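YncA (Salmonella typhimurium, PDB 3DR6) probably transfers an acetyl group from acetyl-CoA to an as yet unidentified acceptor, as a putative acetyltransferase of the GNAT family. Local coordinates at residues 141-146 against 158-163; 81-86 against 116-121; 7-12 against 56-61. All coordinates share one frame; numbering follows the deposited sequence.

Contact 1 (141-146 against 158-163); sequences VTAQMP and LTFMQL
Ala143 and Phe160 meet in the closely packed part of the hairpin of strands 140-151 and 154-164. Ala143 CB lies at the edge of the Phe160 ring, 3.6 Å from CD1, while the selenium of selenomethionine Met145 approaches CE1 obliquely at 4.0 Å in a Met-aromatic contact. Leu158 CD2 lies over one face, near the rim. Beside this cluster the register slips by one in a classic beta bulge: Phe160 O accepts Thr142 N at 2.9 Å and Ala143 N at 3.2 Å, both from the same face of its carbonyl plane. A chi1 of 55° sets the Thr142 hydroxyl between the backbone N and the carbonyl carbon, facing Gln162. On the other face, the Val141 and Gln144 side chains are exposed, but their partners Met161 and Thr159 are buried, Met161 against helix 128-135. Gln144 bends at chi2 to bring NE2 to Thr159 OG1, at a separation too short to be taken at face value; Ser125 OG bonds Gln144 OE1 and Thr159 OG1. The Phe160 face combines apolar packing with hydrogen bonds: Gln162 OE1 takes Thr142 OG1 (2.8 Å) and its NE2 bonds Pro146 O of the second subunit, so hairpin and dimer bonds probably fix the amide's rotation together.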
ATOM      1  N   VAL C 141      -6.944  10.983 -11.052  1.00 17.29           N
ATOM      2  CA  VAL C 141      -7.037  10.921  -9.586  1.00 16.46           C
ATOM      3  C   VAL C 141      -8.055   9.864  -9.192  1.00 16.36           C
ATOM      4  O   VAL C 141      -9.208   9.908  -9.618  1.00 16.46           O
ATOM      5  CB  VAL C 141      -7.458  12.283  -8.946  1.00 17.09           C
ATOM      6  CG1 VAL C 141      -7.581  12.130  -7.438  1.00 18.04           C
ATOM      7  CG2 VAL C 141      -6.441  13.365  -9.268  1.00 17.29           C
ATOM      8  N   THR C 142      -7.595   8.878  -8.429  1.00 15.22           N
ATOM      9  CA  THR C 142      -8.473   7.806  -7.953  1.00 15.16           C
ATOM     10  C   THR C 142      -8.508   7.652  -6.434  1.00 15.29           C
ATOM     11  O   THR C 142      -9.249   6.801  -5.927  1.00 14.05           O
ATOM     12  CB  THR C 142      -8.154   6.455  -8.599  1.00 15.10           C
ATOM     13  OG1 THR C 142      -6.771   6.138  -8.397  1.00 16.27           O
ATOM     14  CG2 THR C 142      -8.514   6.450 -10.121  1.00 15.75           C
ATOM     15  N   ALA C 143      -7.701   8.438  -5.711  1.00 14.67           N
ATOM     16  CA  ALA C 143      -7.807   8.500  -4.228  1.00 15.06           C
ATOM     17  C   ALA C 143      -7.474   9.889  -3.695  1.00 15.09           C
ATOM     18  O   ALA C 143      -6.568  10.574  -4.216  1.00 14.98           O
ATOM     19  CB  ALA C 143      -6.894   7.463  -3.532  1.00 14.92           C
ATOM     20  N   GLN C 144      -8.215  10.292  -2.668  0.70 15.06           N
ATOM     21  CA  GLN C 144      -7.939  11.489  -1.890  0.70 15.89           C
ATOM     22  C   GLN C 144      -8.126  11.125  -0.412  0.70 15.22           C
ATOM     23  O   GLN C 144      -9.253  11.003   0.072  0.70 15.17           O
ATOM     24  CB  GLN C 144      -8.897  12.615  -2.303  0.70 16.51           C
ATOM     25  CG  GLN C 144      -8.635  13.928  -1.619  0.70 18.80           C
ATOM     26  CD  GLN C 144      -7.168  14.305  -1.591  0.70 21.22           C
ATOM     27  OE1 GLN C 144      -6.592  14.548  -0.513  0.70 21.30           O
ATOM     28  NE2 GLN C 144      -6.540  14.321  -2.765  0.70 21.86           N
HETATM   29  N   MSE C 145      -7.009  10.942   0.292  1.00 14.71           N
HETATM   30  CA  MSE C 145      -7.024  10.267   1.584  1.00 14.57           C
HETATM   31  C   MSE C 145      -6.451  11.167   2.651  1.00 14.97           C
HETATM   32  O   MSE C 145      -5.235  11.296   2.761  1.00 15.78           O
HETATM   33  CB  MSE C 145      -6.234   8.960   1.474  1.00 14.16           C
HETATM   34  CG  MSE C 145      -6.844   8.035   0.393  1.00 13.91           C
HETATM   35 SE   MSE C 145      -6.024   6.280   0.206  0.70 12.45          SE
HETATM   36  CE  MSE C 145      -6.730   5.463   1.802  1.00 14.96           C
ATOM     37  N   PRO C 146      -7.332  11.834   3.419  1.00 15.64           N
ATOM     38  CA  PRO C 146      -6.799  12.798   4.413  1.00 15.27           C
ATOM     39  C   PRO C 146      -6.073  12.174   5.626  1.00 14.80           C
ATOM     40  O   PRO C 146      -6.491  11.129   6.164  1.00 14.57           O
ATOM     41  CB  PRO C 146      -8.034  13.598   4.881  1.00 17.04           C
ATOM     42  CG  PRO C 146      -9.221  13.019   4.188  1.00 17.27           C
ATOM     43  CD  PRO C 146      -8.801  11.781   3.373  1.00 14.91           C
ATOM     44  N   LEU C 158      -2.960  12.257   1.197  1.00 14.63           N
ATOM     45  CA  LEU C 158      -2.393  11.507   0.061  1.00 15.24           C
ATOM     46  C   LEU C 158      -3.380  11.473  -1.096  1.00 15.63           C
ATOM     47  O   LEU C 158      -4.561  11.133  -0.914  1.00 15.91           O
ATOM     48  CB  LEU C 158      -2.082  10.068   0.483  1.00 15.23           C
ATOM     49  CG  LEU C 158      -1.530   9.136  -0.613  1.00 16.40           C
ATOM     50  CD1 LEU C 158      -0.197   9.659  -1.100  1.00 18.65           C
ATOM     51  CD2 LEU C 158      -1.338   7.725  -0.065  1.00 17.70           C
ATOM     52  N   THR C 159      -2.881  11.785  -2.280  1.00 14.85           N
ATOM     53  CA  THR C 159      -3.630  11.573  -3.506  1.00 15.44           C
ATOM     54  C   THR C 159      -3.004  10.367  -4.219  1.00 15.62           C
ATOM     55  O   THR C 159      -1.777  10.273  -4.329  1.00 16.26           O
ATOM     56  CB  THR C 159      -3.577  12.849  -4.388  1.00 15.54           C
ATOM     57  OG1 THR C 159      -4.282  13.899  -3.706  1.00 16.80           O
ATOM     58  CG2 THR C 159      -4.217  12.627  -5.757  1.00 14.43           C
ATOM     59  N   PHE C 160      -3.834   9.421  -4.657  1.00 15.75           N
ATOM     60  CA  PHE C 160      -3.346   8.454  -5.633  1.00 15.64           C
ATOM     61  C   PHE C 160      -3.834   8.858  -7.003  1.00 15.84           C
ATOM     62  O   PHE C 160      -5.002   9.236  -7.181  1.00 15.84           O
ATOM     63  CB  PHE C 160      -3.792   7.020  -5.391  1.00 16.08           C
ATOM     64  CG  PHE C 160      -3.056   6.309  -4.291  1.00 15.84           C
ATOM     65  CD1 PHE C 160      -3.792   5.683  -3.286  1.00 14.53           C
ATOM     66  CD2 PHE C 160      -1.642   6.216  -4.279  1.00 14.10           C
ATOM     67  CE1 PHE C 160      -3.132   4.963  -2.233  1.00 16.29           C
ATOM     68  CE2 PHE C 160      -0.991   5.498  -3.254  1.00 13.89           C
ATOM     69  CZ  PHE C 160      -1.749   4.875  -2.226  1.00 15.49           C
HETATM   70  N   MSE C 161      -2.922   8.795  -7.955  1.00 14.83           N
HETATM   71  CA  MSE C 161      -3.317   8.841  -9.369  1.00 15.53           C
HETATM   72  C   MSE C 161      -2.879   7.567 -10.073  1.00 15.67           C
HETATM   73  O   MSE C 161      -1.942   6.880  -9.636  1.00 16.64           O
HETATM   74  CB  MSE C 161      -2.751  10.068 -10.057  1.00 15.25           C
HETATM   75  CG  MSE C 161      -3.140  11.362  -9.357  1.00 16.85           C
HETATM   76 SE   MSE C 161      -2.427  12.957 -10.285  0.70 14.34          SE
HETATM   77  CE  MSE C 161      -3.573  12.928 -11.835  1.00 17.12           C
ATOM     78  N   GLN C 162      -3.582   7.210 -11.131  1.00 15.32           N
ATOM     79  CA  GLN C 162      -3.217   5.981 -11.812  1.00 14.75           C
ATOM     80  C   GLN C 162      -3.356   6.067 -13.328  1.00 14.65           C
ATOM     81  O   GLN C 162      -4.093   6.884 -13.838  1.00 13.86           O
ATOM     82  CB  GLN C 162      -4.006   4.791 -11.286  1.00 15.00           C
ATOM     83  CG  GLN C 162      -5.517   4.810 -11.619  1.00 14.52           C
ATOM     84  CD  GLN C 162      -6.237   3.643 -10.962  1.00 16.49           C
ATOM     85  OE1 GLN C 162      -6.539   3.681  -9.741  1.00 16.47           O
ATOM     86  NE2 GLN C 162      -6.511   2.598 -11.750  1.00 17.71           N
ATOM     87  N   LEU C 163      -2.628   5.191 -14.006  1.00 14.32           N
ATOM     88  CA  LEU C 163      -2.648   5.092 -15.463  1.00 15.41           C
ATOM     89  C   LEU C 163      -2.733   3.626 -15.820  1.00 14.71           C
ATOM     90  O   LEU C 163      -1.852   2.834 -15.446  1.00 14.89           O
ATOM     91  CB  LEU C 163      -1.376   5.705 -16.084  1.00 15.57           C
ATOM     92  CG  LEU C 163      -1.175   5.480 -17.595  1.00 14.55           C
ATOM     93  CD1 LEU C 163      -2.269   6.234 -18.401  1.00 15.85           C
ATOM     94  CD2 LEU C 163       0.212   5.961 -18.005  1.00 16.83           C
TER

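Contact 2 (81-86 against 116-121); sequences RYTVEH and KHVMVA
In the beta-alpha-beta crossover of strand 83-90, helix 99-113 and strand 118-124, Thr83, Val84 and Glu85 pair in parallel with Val118, Met119 and Val120. The short strand axes, 35° apart in direction, approach to 4.6 Å. Three backbone bonds follow the pairing: Val84 N to Val118 O, Val120 N to Val84 O and His86 N to Val120 O. Where the strands begin, Tyr82 O is gripped twice, by His117 N at 2.7 Å and by Val118 N at 3.2 Å.

Lys116 fastens the same end. Its chain bends at chi2 (-46°), so that CG and CE both lie against Val84 CG1, CE at 3.6 Å, and NZ runs on to donate to Arg81 O at 2.7 Å. The ammonium also donates to a water that bonds Thr83 O, and to Tyr54 OH, which together fix its position.

The two sheet faces differ. On the helix side, Val84 CG2 meets Met119 CG, and the selenium of Met119 sits 3.9 Å from His86 CB, under Leu104 and Ile108 of helix 99-113. His86 turns its imidazole across the partner strand toward Ala121, bringing NE2 to 3.3 Å from Ala121 CB, and the same nitrogen is hydrogen-bonded to His134 NE2. On the opposite side, Thr83 CG2 touches Val120 CG2 at 3.5 Å. This side faces the second subunit: Thr83 OG1 bonds Val148 O of that subunit, Glu85 forms a salt bridge with its Arg75, and His117 stacks on its Trp155.

Parallel neighbours joined through a helix, continuously paired here, are a hallmark of the GNAT core. In that fold the two strands typically part farther along, and in relatives the pantetheine of acetyl-CoA binds in the resulting cleft, as is probable here.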
ATOM      1  N   ARG C  81       0.029  -7.875  -8.299  1.00 16.24           N
ATOM      2  CA  ARG C  81       1.332  -8.088  -8.957  1.00 16.09           C
ATOM      3  C   ARG C  81       1.448  -7.454 -10.352  1.00 16.79           C
ATOM      4  O   ARG C  81       2.530  -7.487 -10.939  1.00 18.14           O
ATOM      5  CB  ARG C  81       1.681  -9.587  -9.031  1.00 15.07           C
ATOM      6  CG  ARG C  81       0.766 -10.395  -9.972  1.00 16.25           C
ATOM      7  CD  ARG C  81       1.039 -11.911  -9.921  1.00 16.68           C
ATOM      8  NE  ARG C  81       0.227 -12.666 -10.891  1.00 19.18           N
ATOM      9  CZ  ARG C  81      -1.040 -13.024 -10.697  1.00 20.95           C
ATOM     10  NH1 ARG C  81      -1.665 -12.680  -9.570  1.00 19.87           N
ATOM     11  NH2 ARG C  81      -1.684 -13.726 -11.630  1.00 21.41           N
ATOM     12  N   TYR C  82       0.352  -6.930 -10.901  1.00 15.85           N
ATOM     13  CA  TYR C  82       0.445  -6.131 -12.134  1.00 15.60           C
ATOM     14  C   TYR C  82       0.271  -4.636 -11.916  1.00 15.55           C
ATOM     15  O   TYR C  82       0.198  -3.875 -12.878  1.00 15.74           O
ATOM     16  CB  TYR C  82      -0.490  -6.688 -13.215  1.00 15.82           C
ATOM     17  CG  TYR C  82      -0.224  -8.153 -13.424  1.00 15.59           C
ATOM     18  CD1 TYR C  82      -1.165  -9.090 -13.032  1.00 15.98           C
ATOM     19  CD2 TYR C  82       0.992  -8.604 -13.976  1.00 15.66           C
ATOM     20  CE1 TYR C  82      -0.948 -10.435 -13.201  1.00 17.30           C
ATOM     21  CE2 TYR C  82       1.232  -9.979 -14.137  1.00 17.67           C
ATOM     22  CZ  TYR C  82       0.231 -10.878 -13.736  1.00 17.42           C
ATOM     23  OH  TYR C  82       0.357 -12.243 -13.847  1.00 19.54           O
ATOM     24  N   THR C  83       0.281  -4.211 -10.643  1.00 15.91           N
ATOM     25  CA  THR C  83       0.192  -2.800 -10.269  1.00 15.90           C
ATOM     26  C   THR C  83       1.488  -2.360  -9.582  1.00 16.43           C
ATOM     27  O   THR C  83       1.915  -2.947  -8.555  1.00 16.18           O
ATOM     28  CB  THR C  83      -1.021  -2.537  -9.346  1.00 16.81           C
ATOM     29  OG1 THR C  83      -2.219  -2.958 -10.016  1.00 16.09           O
ATOM     30  CG2 THR C  83      -1.140  -1.028  -9.000  1.00 15.01           C
ATOM     31  N   VAL C  84       2.132  -1.363 -10.174  1.00 15.16           N
ATOM     32  CA  VAL C  84       3.385  -0.846  -9.635  1.00 15.97           C
ATOM     33  C   VAL C  84       3.214   0.612  -9.216  1.00 15.62           C
ATOM     34  O   VAL C  84       2.331   1.322  -9.725  1.00 16.16           O
ATOM     35  CB  VAL C  84       4.580  -0.997 -10.625  1.00 15.64           C
ATOM     36  CG1 VAL C  84       5.006  -2.494 -10.747  1.00 15.25           C
ATOM     37  CG2 VAL C  84       4.263  -0.336 -12.009  1.00 15.67           C
ATOM     38  N   GLU C  85       4.050   1.046  -8.281  1.00 15.66           N
ATOM     39  CA  GLU C  85       4.064   2.426  -7.843  1.00 16.70           C
ATOM     40  C   GLU C  85       5.438   3.029  -8.134  1.00 17.64           C
ATOM     41  O   GLU C  85       6.483   2.439  -7.774  1.00 17.88           O
ATOM     42  CB  GLU C  85       3.766   2.518  -6.337  1.00 17.35           C
ATOM     43  CG  GLU C  85       3.868   3.936  -5.845  1.00 18.10           C
ATOM     44  CD  GLU C  85       3.520   4.081  -4.385  1.00 23.10           C
ATOM     45  OE1 GLU C  85       3.140   3.047  -3.767  1.00 23.87           O
ATOM     46  OE2 GLU C  85       3.638   5.230  -3.880  1.00 23.46           O
ATOM     47  N   HIS C  86       5.437   4.215  -8.751  1.00 17.85           N
ATOM     48  CA  HIS C  86       6.686   4.828  -9.240  1.00 18.38           C
ATOM     49  C   HIS C  86       7.304   5.722  -8.184  1.00 18.63           C
ATOM     50  O   HIS C  86       6.624   6.164  -7.277  1.00 17.83           O
ATOM     51  CB  HIS C  86       6.475   5.606 -10.574  1.00 19.43           C
ATOM     52  CG  HIS C  86       5.843   6.965 -10.428  1.00 22.93           C
ATOM     53  ND1 HIS C  86       6.467   8.017  -9.793  1.00 26.90           N
ATOM     54  CD2 HIS C  86       4.665   7.454 -10.890  1.00 23.37           C
ATOM     55  CE1 HIS C  86       5.678   9.079  -9.829  1.00 29.57           C
ATOM     56  NE2 HIS C  86       4.591   8.767 -10.515  1.00 26.91           N
ATOM     57  N   LYS C 116       3.248  -4.731 -16.816  1.00 14.94           N
ATOM     58  CA  LYS C 116       2.460  -4.147 -15.729  1.00 15.10           C
ATOM     59  C   LYS C 116       1.177  -3.522 -16.283  1.00 14.85           C
ATOM     60  O   LYS C 116       1.171  -2.957 -17.373  1.00 14.78           O
ATOM     61  CB  LYS C 116       3.255  -3.121 -14.918  1.00 15.56           C
ATOM     62  CG  LYS C 116       4.482  -3.696 -14.143  1.00 14.89           C
ATOM     63  CD  LYS C 116       4.135  -4.985 -13.407  1.00 14.80           C
ATOM     64  CE  LYS C 116       5.351  -5.533 -12.639  1.00 16.52           C
ATOM     65  NZ  LYS C 116       4.945  -6.817 -11.977  1.00 16.50           N
ATOM     66  N   HIS C 117       0.085  -3.648 -15.528  1.00 14.99           N
ATOM     67  CA  HIS C 117      -1.252  -3.239 -16.014  1.00 14.52           C
ATOM     68  C   HIS C 117      -1.683  -1.842 -15.554  1.00 14.47           C
ATOM     69  O   HIS C 117      -2.435  -1.146 -16.269  1.00 13.15           O
ATOM     70  CB  HIS C 117      -2.304  -4.297 -15.618  1.00 14.90           C
ATOM     71  CG  HIS C 117      -3.677  -4.048 -16.172  1.00 15.08           C
ATOM     72  ND1 HIS C 117      -3.946  -4.014 -17.520  1.00 14.29           N
ATOM     73  CD2 HIS C 117      -4.867  -3.848 -15.547  1.00 16.09           C
ATOM     74  CE1 HIS C 117      -5.233  -3.799 -17.709  1.00 14.31           C
ATOM     75  NE2 HIS C 117      -5.821  -3.711 -16.533  1.00 14.52           N
ATOM     76  N   VAL C 118      -1.215  -1.427 -14.369  1.00 13.56           N
ATOM     77  CA  VAL C 118      -1.547  -0.081 -13.846  1.00 13.79           C
ATOM     78  C   VAL C 118      -0.286   0.495 -13.188  1.00 15.24           C
ATOM     79  O   VAL C 118       0.392  -0.261 -12.483  1.00 14.59           O
ATOM     80  CB  VAL C 118      -2.691  -0.133 -12.757  1.00 13.97           C
ATOM     81  CG1 VAL C 118      -2.946   1.269 -12.179  1.00 14.78           C
ATOM     82  CG2 VAL C 118      -3.988  -0.730 -13.347  1.00 13.79           C
HETATM   83  N   MSE C 119       0.029   1.785 -13.407  1.00 14.62           N
HETATM   84  CA  MSE C 119       1.069   2.485 -12.577  1.00 17.87           C
HETATM   85  C   MSE C 119       0.334   3.469 -11.689  1.00 16.04           C
HETATM   86  O   MSE C 119      -0.542   4.213 -12.133  1.00 16.81           O
HETATM   87  CB  MSE C 119       2.227   3.216 -13.337  1.00 17.20           C
HETATM   88  CG  MSE C 119       3.660   3.634 -12.447  1.00 12.38           C
HETATM   89 SE   MSE C 119       4.490   4.691 -13.793  1.00 34.71          SE
HETATM   90  CE  MSE C 119       3.896   3.579 -15.422  1.00 11.13           C
ATOM     91  N   VAL C 120       0.702   3.433 -10.429  1.00 16.06           N
ATOM     92  CA  VAL C 120       0.128   4.304  -9.425  1.00 15.79           C
ATOM     93  C   VAL C 120       1.162   5.353  -9.019  1.00 16.47           C
ATOM     94  O   VAL C 120       2.343   5.018  -8.840  1.00 16.59           O
ATOM     95  CB  VAL C 120      -0.258   3.474  -8.193  1.00 15.60           C
ATOM     96  CG1 VAL C 120      -0.759   4.396  -7.044  1.00 15.59           C
ATOM     97  CG2 VAL C 120      -1.332   2.475  -8.543  1.00 15.83           C
ATOM     98  N   ALA C 121       0.709   6.592  -8.835  1.00 15.65           N
ATOM     99  CA  ALA C 121       1.509   7.629  -8.240  1.00 15.95           C
ATOM    100  C   ALA C 121       0.898   8.004  -6.887  1.00 15.93           C
ATOM    101  O   ALA C 121      -0.311   8.169  -6.784  1.00 16.37           O
ATOM    102  CB  ALA C 121       1.540   8.861  -9.175  1.00 14.73           C
TER
HETATM  103  O   HOH W   1       3.718  -5.321  -9.522  1.00 21.40           O

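Contact 3 (7-12 against 56-61); sequences RFADKA and VLVSEE
Arg7 and Glu60 form the charged end of this pairing between strands 5-8 and 56-61. The extended Arg7 chain carries its NE to Glu60 OE1 at 2.7 Å, a hydrogen-bonded salt bridge. The oxygen lies at the edge of the guanidinium, near its plane, but is itself met from above the carboxylate plane; the two flat groups stand 89° apart. With chi1 at 58°, CG is lodged between the backbone N and the carbonyl carbon, which folds the chain over Val58, whose CG2 sits over one face of the guanidinium, 3.4 Å from Arg7 NH1. NH1 donates back to Phe8 O at 3.1 Å and also pairs with Asp13, a second carboxylate.

Backbone bonds join the strands in an antiparallel manner. Arg7 and Val58 exchange a reciprocal pair, Arg7 N to Val58 O and Val58 N to Arg7 O (2.8 Å). One residue on from the non-hydrogen-bonded pair of Phe8 and Leu57, Ala9 N donates to Val56 O at 2.8 Å, almost straight at 176°.

Apolar contacts fill in around these bonds. Ala9 CB packs on Val56 CG1 at 3.7 Å and is also touched by Val58 through its second methyl, CG1. Phe8 and Leu57 lie side by side, with Phe8 CD1 3.8 Å from Leu57 CD2; helix 99-113 adds Arg106 to the Phe8 ring by a cation-pi interaction.

Held between Glu60 and Asp13, with a valine methyl against its face, the guanidinium is probably restricted in its rotation, and the two carboxylates probably balance its charge where the chain leaves the edge strand.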
ATOM      1  N   ARG C   7      19.065   7.085 -19.096  1.00 20.65           N
ATOM      2  CA  ARG C   7      19.607   5.758 -19.330  1.00 20.99           C
ATOM      3  C   ARG C   7      19.306   4.897 -18.122  1.00 21.15           C
ATOM      4  O   ARG C   7      18.883   5.408 -17.083  1.00 20.68           O
ATOM      5  CB  ARG C   7      21.125   5.838 -19.554  1.00 21.10           C
ATOM      6  CG  ARG C   7      21.873   6.480 -18.396  1.00 20.88           C
ATOM      7  CD  ARG C   7      23.350   6.249 -18.568  1.00 21.91           C
ATOM      8  NE  ARG C   7      24.146   7.016 -17.621  1.00 21.37           N
ATOM      9  CZ  ARG C   7      24.372   6.654 -16.362  1.00 20.47           C
ATOM     10  NH1 ARG C   7      23.850   5.540 -15.876  1.00 19.52           N
ATOM     11  NH2 ARG C   7      25.111   7.430 -15.577  1.00 21.53           N
ATOM     12  N   PHE C   8      19.510   3.590 -18.254  1.00 20.78           N
ATOM     13  CA  PHE C   8      19.500   2.712 -17.093  1.00 21.31           C
ATOM     14  C   PHE C   8      20.646   3.050 -16.153  1.00 21.17           C
ATOM     15  O   PHE C   8      21.759   3.357 -16.599  1.00 20.48           O
ATOM     16  CB  PHE C   8      19.584   1.241 -17.523  1.00 21.97           C
ATOM     17  CG  PHE C   8      18.328   0.743 -18.159  1.00 23.29           C
ATOM     18  CD1 PHE C   8      17.190   0.521 -17.388  1.00 24.82           C
ATOM     19  CD2 PHE C   8      18.267   0.518 -19.528  1.00 24.65           C
ATOM     20  CE1 PHE C   8      16.019   0.070 -17.963  1.00 25.16           C
ATOM     21  CE2 PHE C   8      17.086   0.069 -20.115  1.00 25.10           C
ATOM     22  CZ  PHE C   8      15.964  -0.149 -19.332  1.00 23.73           C
ATOM     23  N   ALA C   9      20.358   3.004 -14.853  1.00 20.85           N
ATOM     24  CA  ALA C   9      21.374   3.258 -13.837  1.00 21.62           C
ATOM     25  C   ALA C   9      22.358   2.089 -13.738  1.00 22.39           C
ATOM     26  O   ALA C   9      22.016   0.939 -14.101  1.00 21.22           O
ATOM     27  CB  ALA C   9      20.714   3.540 -12.470  1.00 20.93           C
ATOM     28  N   ASP C  10      23.578   2.413 -13.291  1.00 23.30           N
ATOM     29  CA  ASP C  10      24.642   1.452 -12.952  1.00 25.06           C
ATOM     30  C   ASP C  10      24.897   1.504 -11.459  1.00 25.24           C
ATOM     31  O   ASP C  10      24.493   2.467 -10.788  1.00 24.75           O
ATOM     32  CB  ASP C  10      25.987   1.858 -13.585  1.00 25.76           C
ATOM     33  CG  ASP C  10      25.943   1.943 -15.077  1.00 29.29           C
ATOM     34  OD1 ASP C  10      24.994   1.394 -15.697  1.00 34.31           O
ATOM     35  OD2 ASP C  10      26.886   2.549 -15.637  1.00 31.87           O
ATOM     36  N   LYS C  11      25.626   0.506 -10.948  1.00 25.39           N
ATOM     37  CA  LYS C  11      26.180   0.568  -9.587  1.00 26.11           C
ATOM     38  C   LYS C  11      26.894   1.890  -9.299  1.00 25.69           C
ATOM     39  O   LYS C  11      26.793   2.423  -8.188  1.00 25.96           O
ATOM     40  CB  LYS C  11      27.166  -0.574  -9.345  1.00 26.47           C
ATOM     41  CG  LYS C  11      26.554  -1.895  -8.910  1.00 29.67           C
ATOM     42  CD  LYS C  11      27.671  -2.876  -8.533  1.00 33.70           C
ATOM     43  CE  LYS C  11      28.424  -2.391  -7.280  1.00 36.51           C
ATOM     44  NZ  LYS C  11      29.801  -2.955  -7.138  1.00 38.73           N
ATOM     45  N   ALA C  12      27.610   2.422 -10.291  1.00 24.67           N
ATOM     46  CA  ALA C  12      28.373   3.665 -10.114  1.00 24.04           C
ATOM     47  C   ALA C  12      27.510   4.928  -9.916  1.00 23.46           C
ATOM     48  O   ALA C  12      28.022   5.970  -9.490  1.00 23.14           O
ATOM     49  CB  ALA C  12      29.354   3.859 -11.268  1.00 24.02           C
ATOM     50  N   VAL C  56      15.766   0.895 -12.904  1.00 20.10           N
ATOM     51  CA  VAL C  56      16.248   2.086 -12.222  1.00 18.50           C
ATOM     52  C   VAL C  56      16.836   2.952 -13.335  1.00 18.86           C
ATOM     53  O   VAL C  56      17.773   2.527 -14.026  1.00 18.00           O
ATOM     54  CB  VAL C  56      17.283   1.771 -11.094  1.00 19.02           C
ATOM     55  CG1 VAL C  56      17.718   3.064 -10.389  1.00 17.96           C
ATOM     56  CG2 VAL C  56      16.695   0.783 -10.051  1.00 18.88           C
ATOM     57  N   LEU C  57      16.236   4.123 -13.555  1.00 18.44           N
ATOM     58  CA  LEU C  57      16.675   5.054 -14.608  1.00 18.17           C
ATOM     59  C   LEU C  57      17.370   6.253 -13.983  1.00 17.96           C
ATOM     60  O   LEU C  57      17.040   6.656 -12.861  1.00 17.79           O
ATOM     61  CB  LEU C  57      15.479   5.568 -15.408  1.00 18.35           C
ATOM     62  CG  LEU C  57      14.569   4.518 -16.065  1.00 19.39           C
ATOM     63  CD1 LEU C  57      13.295   5.176 -16.576  1.00 21.53           C
ATOM     64  CD2 LEU C  57      15.298   3.758 -17.168  1.00 21.40           C
ATOM     65  N   VAL C  58      18.324   6.835 -14.708  1.00 17.61           N
ATOM     66  CA  VAL C  58      18.846   8.141 -14.310  1.00 17.21           C
ATOM     67  C   VAL C  58      18.732   9.112 -15.467  1.00 17.39           C
ATOM     68  O   VAL C  58      18.868   8.705 -16.635  1.00 17.27           O
ATOM     69  CB  VAL C  58      20.326   8.094 -13.812  1.00 17.40           C
ATOM     70  CG1 VAL C  58      20.432   7.332 -12.494  1.00 16.90           C
ATOM     71  CG2 VAL C  58      21.233   7.497 -14.872  1.00 16.22           C
ATOM     72  N   SER C  59      18.492  10.390 -15.146  1.00 16.76           N
ATOM     73  CA  SER C  59      18.750  11.477 -16.087  1.00 17.37           C
ATOM     74  C   SER C  59      20.188  12.000 -15.900  1.00 17.87           C
ATOM     75  O   SER C  59      20.721  12.042 -14.785  1.00 16.67           O
ATOM     76  CB  SER C  59      17.729  12.622 -15.974  1.00 17.85           C
ATOM     77  OG  SER C  59      17.507  13.026 -14.635  1.00 18.25           O
ATOM     78  N   GLU C  60      20.813  12.382 -17.007  1.00 18.75           N
ATOM     79  CA  GLU C  60      22.201  12.802 -16.982  1.00 21.18           C
ATOM     80  C   GLU C  60      22.342  14.037 -17.882  1.00 21.49           C
ATOM     81  O   GLU C  60      21.662  14.152 -18.909  1.00 21.71           O
ATOM     82  CB  GLU C  60      23.069  11.649 -17.480  1.00 21.40           C
ATOM     83  CG  GLU C  60      24.566  11.727 -17.210  1.00 24.66           C
ATOM     84  CD  GLU C  60      25.302  10.529 -17.807  1.00 24.75           C
ATOM     85  OE1 GLU C  60      24.641   9.583 -18.284  1.00 30.94           O
ATOM     86  OE2 GLU C  60      26.548  10.532 -17.829  1.00 32.48           O
ATOM     87  N   GLU C  61      23.211  14.957 -17.470  1.00 21.81           N
ATOM     88  CA  GLU C  61      23.536  16.170 -18.223  1.00 23.19           C
ATOM     89  C   GLU C  61      25.005  16.470 -17.938  1.00 22.18           C
ATOM     90  O   GLU C  61      25.404  16.602 -16.765  1.00 21.50           O
ATOM     91  CB  GLU C  61      22.650  17.327 -17.753  1.00 23.46           C
ATOM     92  CG  GLU C  61      22.819  18.662 -18.509  1.00 26.51           C
ATOM     93  CD  GLU C  61      22.090  19.801 -17.800  1.00 26.65           C
ATOM     94  OE1 GLU C  61      20.865  19.680 -17.580  1.00 31.25           O
ATOM     95  OE2 GLU C  61      22.746  20.801 -17.423  1.00 32.93           O
TER

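Overall arrangement
All three contacts belong to one mixed sheet. Contacts 1 and 2 are adjacent, their centres 13 Å apart: strands 154-164 and 118-124 are neighbours, with Met161 O 2.8 Å from Ala121 N and Phe160 CD2 packed 3.4 Å from Val120 CG1. Both also touch the second subunit. Contact 3 joins the first two strands at the far edge, its centre 28 Å from that of contact 1 and 21 Å from that of contact 2, and no other chain of the assembly reaches it. Leu158 and Glu85 each have a side chain about 4 Å from bound glycerol, probably a crystallisation additive, although such molecules often mark pockets.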